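Local coordinates for protein cytochrome c' (Thermochromatium tepidum, PDB 3VRC) that binds heme c and probably takes part in electron transfer in a thermophilic purple photosynthetic bacterium, at residues A20-M23 against G24-K27; E33-A36 against D37-R40. All blocks are in the same frame, centred on the assembly; numbering follows the deposited sequence. Where two conformers were deposited one is given.

Contact 1: residues A20-M23 against G24-K27; sequences AWNM and GKIK. With HEC (heme c), chain L.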
loop_
_atom_site.group_PDB
_atom_site.type_symbol
_atom_site.label_atom_id
_atom_site.label_comp_id
_atom_site.label_asym_id
_atom_site.label_seq_id
_atom_site.Cartn_x
_atom_site.Cartn_y
_atom_site.Cartn_z
ATOM N N ALA B 20 -0.153 5.835 -5.669
ATOM C CA ALA B 20 -0.502 6.480 -6.918
ATOM C C ALA B 20 -1.755 5.905 -7.554
ATOM O O ALA B 20 -2.593 6.634 -8.043
ATOM C CB ALA B 20 0.669 6.422 -7.869
ATOM N N TRP B 21 -1.898 4.568 -7.480
ATOM C CA TRP B 21 -3.102 3.952 -8.052
ATOM C C TRP B 21 -4.346 4.476 -7.323
ATOM O O TRP B 21 -5.352 4.812 -7.973
ATOM C CB TRP B 21 -2.991 2.438 -7.876
ATOM C CG TRP B 21 -4.209 1.730 -8.374
ATOM C CD1 TRP B 21 -4.834 1.864 -9.558
ATOM C CD2 TRP B 21 -4.989 0.756 -7.655
ATOM N NE1 TRP B 21 -5.962 1.083 -9.638
ATOM C CE2 TRP B 21 -6.066 0.382 -8.492
ATOM C CE3 TRP B 21 -4.865 0.159 -6.392
ATOM C CZ2 TRP B 21 -7.022 -0.562 -8.088
ATOM C CZ3 TRP B 21 -5.827 -0.753 -5.981
ATOM C CH2 TRP B 21 -6.879 -1.100 -6.834
ATOM N N ASN B 22 -4.275 4.543 -6.020
ATOM C CA ASN B 22 -5.431 5.027 -5.238
ATOM C C ASN B 22 -5.686 6.527 -5.435
ATOM O O ASN B 22 -6.846 6.934 -5.523
ATOM C CB ASN B 22 -5.252 4.591 -3.800
ATOM C CG ASN B 22 -5.572 3.101 -3.680
ATOM O OD1 ASN B 22 -6.749 2.734 -3.672
ATOM N ND2 ASN B 22 -4.555 2.244 -3.693
ATOM N N MET B 23 -4.634 7.341 -5.555
ATOM C CA MET B 23 -4.819 8.745 -5.921
ATOM C C MET B 23 -5.557 8.856 -7.227
ATOM O O MET B 23 -6.456 9.710 -7.346
ATOM C CB MET B 23 -3.480 9.465 -6.004
ATOM C CG MET B 23 -2.780 9.647 -4.675
ATOM S SD MET B 23 -3.525 10.875 -3.599
ATOM C CE MET B 23 -2.988 12.390 -4.381
ATOM N N GLY B 24 -5.222 8.032 -8.224
ATOM C CA GLY B 24 -5.878 8.105 -9.498
ATOM C C GLY B 24 -7.344 7.802 -9.395
ATOM O O GLY B 24 -8.163 8.412 -10.115
ATOM N N LYS B 25 -7.748 6.881 -8.509
ATOM C CA LYS B 25 -9.180 6.625 -8.345
ATOM C C LYS B 25 -9.857 7.843 -7.755
ATOM O O LYS B 25 -11.011 8.137 -8.146
ATOM C CB LYS B 25 -9.393 5.392 -7.407
ATOM C CG LYS B 25 -8.941 4.084 -8.032
ATOM C CD LYS B 25 -9.254 2.789 -7.336
ATOM C CE LYS B 25 -8.277 2.528 -6.299
ATOM N NZ LYS B 25 -8.646 1.390 -5.422
ATOM N N ILE B 26 -9.242 8.501 -6.786
ATOM C CA ILE B 26 -9.875 9.701 -6.217
ATOM C C ILE B 26 -10.062 10.770 -7.300
ATOM O O ILE B 26 -11.147 11.351 -7.418
ATOM C CB ILE B 26 -9.087 10.203 -5.021
ATOM C CG1 ILE B 26 -9.015 9.137 -3.938
ATOM C CG2 ILE B 26 -9.732 11.509 -4.489
ATOM C CD1 ILE B 26 -8.086 9.469 -2.769
ATOM N N LYS B 27 -9.029 11.003 -8.116
ATOM C CA LYS B 27 -9.130 11.993 -9.185
ATOM C C LYS B 27 -10.292 11.641 -10.094
ATOM O O LYS B 27 -11.123 12.511 -10.472
ATOM C CB LYS B 27 -7.828 12.013 -9.962
ATOM C CG LYS B 27 -7.814 13.027 -11.087
ATOM C CD LYS B 27 -6.421 13.205 -11.676
ATOM C CE LYS B 27 -6.282 14.351 -12.674
ATOM N NZ LYS B 27 -6.806 13.921 -14.007
HETATM FE FE HEC L . 6.752 9.517 -4.526
HETATM C CHA HEC L . 8.749 7.465 -6.463
HETATM C CHB HEC L . 3.976 8.514 -6.283
HETATM C CHC HEC L . 4.741 11.090 -2.272
HETATM C CHD HEC L . 9.516 10.490 -2.792
HETATM N NA HEC L . 6.426 8.268 -6.150
HETATM C C1A HEC L . 7.357 7.516 -6.794
HETATM C C2A HEC L . 6.777 6.873 -7.917
HETATM C C3A HEC L . 5.388 7.180 -7.902
HETATM C C4A HEC L . 5.239 8.010 -6.733
HETATM C CMA HEC L . 4.308 6.698 -8.789
HETATM C CAA HEC L . 7.520 6.105 -8.964
HETATM C CBA HEC L . 7.090 4.732 -9.160
HETATM C CGA HEC L . 7.316 4.025 -7.870
HETATM O O1A HEC L . 6.390 3.202 -7.533
HETATM O O2A HEC L . 8.338 4.130 -7.181
HETATM N NB HEC L . 4.728 9.705 -4.296
HETATM C C1B HEC L . 3.773 9.268 -5.104
HETATM C C2B HEC L . 2.458 9.744 -4.734
HETATM C C3B HEC L . 2.697 10.449 -3.553
HETATM C C4B HEC L . 4.120 10.407 -3.304
HETATM C CMB HEC L . 1.180 9.495 -5.412
HETATM C CAB HEC L . 1.740 11.229 -2.668
HETATM C CBB HEC L . 0.416 10.629 -2.404
HETATM N NC HEC L . 7.072 10.598 -2.824
HETATM C C1C HEC L . 6.128 11.201 -2.036
HETATM C C2C HEC L . 6.727 12.000 -0.970
HETATM C C3C HEC L . 8.112 11.789 -1.137
HETATM C C4C HEC L . 8.271 10.938 -2.303
HETATM C CMC HEC L . 5.942 12.824 -0.020
HETATM C CAC HEC L . 9.261 12.375 -0.355
HETATM C CBC HEC L . 8.934 12.884 1.018
HETATM N ND HEC L . 8.723 9.127 -4.635
HETATM C C1D HEC L . 9.716 9.588 -3.838
HETATM C C2D HEC L . 11.002 9.053 -4.164
HETATM C C3D HEC L . 10.795 8.133 -5.160
HETATM C C4D HEC L . 9.344 8.175 -5.406
HETATM C CMD HEC L . 12.319 9.435 -3.520
HETATM C CAD HEC L . 11.755 7.196 -5.826
HETATM C CBD HEC L . 11.807 5.852 -5.049
HETATM C CGD HEC L . 12.867 4.909 -5.593
HETATM O O1D HEC L . 12.891 4.733 -6.846
HETATM O O2D HEC L . 13.666 4.404 -4.789
#
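Lys25 reaches back one helical turn and lays the end of its side chain over the face of Trp21. Lys25 NZ stands 3.6 Å from the centroid of the Trp21 six-membered ring, a cation-pi contact, while Lys25 CE lies almost directly above that centre, 9° off the normal, and adds a CH-pi contact. Trp21 holds CG anti to its backbone N (chi1 177°), and Lys25 bends at chi3 (-82°) to bring its end over the indole. Lysine suits this place because its methylenes can lie on the ring while the ammonium finds a polar mate: Lys25 NZ gives a weak hydrogen bond of 2.9 Å to Asn22 OD1. Asn22 runs alongside it and sends ND2 to the carbonyl of Phe18, so both ends of the amide are used. Were Trp21 an alanine, the ammonium would probably lose its aromatic partner and the lysine end, held by one weak bond, would be freer to move. These side chains lie on helix 5-31, one of the helices of the cytochrome c' four-helix bundle; a regular backbone bond of this helix joins Lys27 N to Met23 O, 3.0 Å. Another side of the helix turns to the heme: Ala20 CB, whose small size probably lets the heme come near, is 3.8 Å from heme CMA, and Met23 CG is 4.0 Å from heme CBB. Flexible Met23, bent at chi2 and chi3, also packs with branched Ile26 against Phe114 of helix 107-128, whereas Trp21 meets Thr11 of the second subunit.

Contact 2: residues E33-A36 against D37-R40; sequences EYNA and DQVR
Asp37, the first residue of 37-40, offers its backbone N to Asn35 OD1, a weak bond of 3.3 Å with an angle at the hydrogen of only 120°. Asn35 is the N-cap of helix 36-50, and asparagine suits it because its short side chain carries an acceptor that can turn back onto the first amides of the helix. Its CG lies anti to the backbone N (chi1 178°), which places OD1 over that opening turn. The Asp37 side chain lies about 2 Å from a bound cadmium ion, and an acid this near the start of a helix would probably be favoured by the local dipole. Next comes Gln38, whose N approaches the same Asn35 OD1 at 3.3 Å, again weakly but much straighter (166°); one oxygen thus serves two amides. Gln38 CB lies 3.6 Å from Asn35 ND2, and its extended chain carries OE1 to the amide of Asn29. Val39 N closes the first backbone turn on Asn35 O. Its side chain meets Tyr34 at about a right angle: Val39 CG1 is 3.4 Å from Tyr34 OH and Val39 CG2 3.7 Å from Tyr34 CE1. Joining the residue before the N-cap to the fourth residue after it, this apolar pair is a hydrophobic staple. Arg40 N then bonds to Ala36 O at 2.9 Å. Arg40 is modelled in two conformers; in one of them Arg40 NH1 makes a salt bridge to Asp37 OD1, through a weak hydrogen bond of 2.8 Å, and passes Ala36 CB, a methyl probably small enough to leave room. In that conformer NH2 continues to the carbonyl of Ala103, the last residue of helix 81-103, while Tyr34 and Val39 both pack on Val110 of helix 107-128 and on Asn29 of helix 5-31.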
loop_
_atom_site.group_PDB
_atom_site.type_symbol
_atom_site.label_atom_id
_atom_site.label_comp_id
_atom_site.label_asym_id
_atom_site.label_seq_id
_atom_site.Cartn_x
_atom_site.Cartn_y
_atom_site.Cartn_z
ATOM N N GLU B 33 -18.536 10.829 -11.985
ATOM C CA GLU B 33 -19.504 10.452 -10.983
ATOM C C GLU B 33 -18.753 10.102 -9.710
ATOM O O GLU B 33 -17.767 9.349 -9.733
ATOM C CB GLU B 33 -20.349 9.247 -11.410
ATOM C CG GLU B 33 -21.506 9.045 -10.421
ATOM C CD GLU B 33 -22.699 8.247 -10.966
ATOM O OE1 GLU B 33 -22.695 7.738 -12.107
ATOM O OE2 GLU B 33 -23.717 8.136 -10.248
ATOM N N TYR B 34 -19.199 10.589 -8.551
ATOM C CA TYR B 34 -18.538 10.418 -7.288
ATOM C C TYR B 34 -19.090 9.237 -6.518
ATOM O O TYR B 34 -20.276 9.201 -6.191
ATOM C CB TYR B 34 -18.702 11.695 -6.433
ATOM C CG TYR B 34 -17.893 11.727 -5.173
ATOM C CD1 TYR B 34 -16.542 12.112 -5.203
ATOM C CD2 TYR B 34 -18.444 11.391 -3.961
ATOM C CE1 TYR B 34 -15.796 12.146 -4.058
ATOM C CE2 TYR B 34 -17.695 11.425 -2.775
ATOM C CZ TYR B 34 -16.369 11.787 -2.873
ATOM O OH TYR B 34 -15.585 11.787 -1.720
ATOM N N ASN B 35 -18.230 8.248 -6.253
ATOM C CA ASN B 35 -18.554 7.079 -5.478
ATOM C C ASN B 35 -17.893 7.205 -4.158
ATOM O O ASN B 35 -16.697 6.922 -3.996
ATOM C CB ASN B 35 -18.085 5.853 -6.257
ATOM C CG ASN B 35 -18.340 4.565 -5.494
ATOM O OD1 ASN B 35 -18.740 4.555 -4.342
ATOM N ND2 ASN B 35 -18.090 3.439 -6.157
ATOM N N ALA B 36 -18.616 7.712 -3.167
ATOM C CA ALA B 36 -18.045 8.034 -1.893
ATOM C C ALA B 36 -17.354 6.865 -1.239
ATOM O O ALA B 36 -16.312 7.039 -0.599
ATOM C CB ALA B 36 -19.113 8.618 -0.955
ATOM N N ASP B 37 -17.930 5.665 -1.336
ATOM C CA ASP B 37 -17.323 4.502 -0.684
ATOM C C ASP B 37 -16.002 4.124 -1.385
ATOM O O ASP B 37 -15.057 3.708 -0.672
ATOM C CB ASP B 37 -18.292 3.335 -0.709
ATOM C CG ASP B 37 -19.416 3.500 0.259
ATOM O OD1 ASP B 37 -19.285 4.302 1.213
ATOM O OD2 ASP B 37 -20.404 2.765 0.032
ATOM N N GLN B 38 -15.916 4.225 -2.712
ATOM C CA GLN B 38 -14.660 3.969 -3.354
ATOM C C GLN B 38 -13.601 5.000 -2.915
ATOM O O GLN B 38 -12.418 4.652 -2.722
ATOM C CB GLN B 38 -14.793 3.976 -4.862
ATOM C CG GLN B 38 -13.488 3.552 -5.514
ATOM C CD GLN B 38 -13.571 3.460 -7.002
ATOM O OE1 GLN B 38 -14.047 4.394 -7.634
ATOM N NE2 GLN B 38 -13.191 2.327 -7.569
ATOM N N VAL B 39 -14.009 6.260 -2.820
ATOM C CA VAL B 39 -13.086 7.303 -2.386
ATOM C C VAL B 39 -12.607 7.083 -0.972
ATOM O O VAL B 39 -11.428 7.288 -0.687
ATOM C CB VAL B 39 -13.719 8.690 -2.627
ATOM C CG1 VAL B 39 -12.857 9.777 -2.046
ATOM C CG2 VAL B 39 -13.934 8.893 -4.118
ATOM N N ARG B 40 -13.485 6.677 -0.073
ATOM C CA ARG B 40 -13.085 6.293 1.297
ATOM C C ARG B 40 -11.991 5.250 1.253
ATOM O O ARG B 40 -10.956 5.373 1.907
ATOM C CB ARG B 40 -14.291 5.701 2.069
ATOM C CG ARG B 40 -15.234 6.753 2.615
ATOM C CD ARG B 40 -16.390 6.064 3.396
ATOM N NE ARG B 40 -17.334 7.061 3.909
ATOM C CZ ARG B 40 -18.434 7.499 3.293
ATOM N NH1 ARG B 40 -18.861 6.942 2.147
ATOM N NH2 ARG B 40 -19.161 8.440 3.873
#

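How the contacts relate
Contact 1 comes first along the chain, inside helix 5-31; contact 2 follows where the connecting loop ends and helix 36-50 begins. Their centres are about 11 Å apart, on the same side of the centre of the chain, and they touch where Lys25 CD packs against Gln38 NE2 at 4.0 Å. Asn29 ties them further, bonding to the carbonyl of Lys25 and to the backbone N of Asn35. Both contacts therefore belong to one pair of successive helices in the four-helix bundle, and both pack on helix 107-128. Contact 1 lies closer to the heme and meets the second subunit, whereas contact 2 lies at the surface, the Val39 side chain about 13 Å from the heme (nearest atoms).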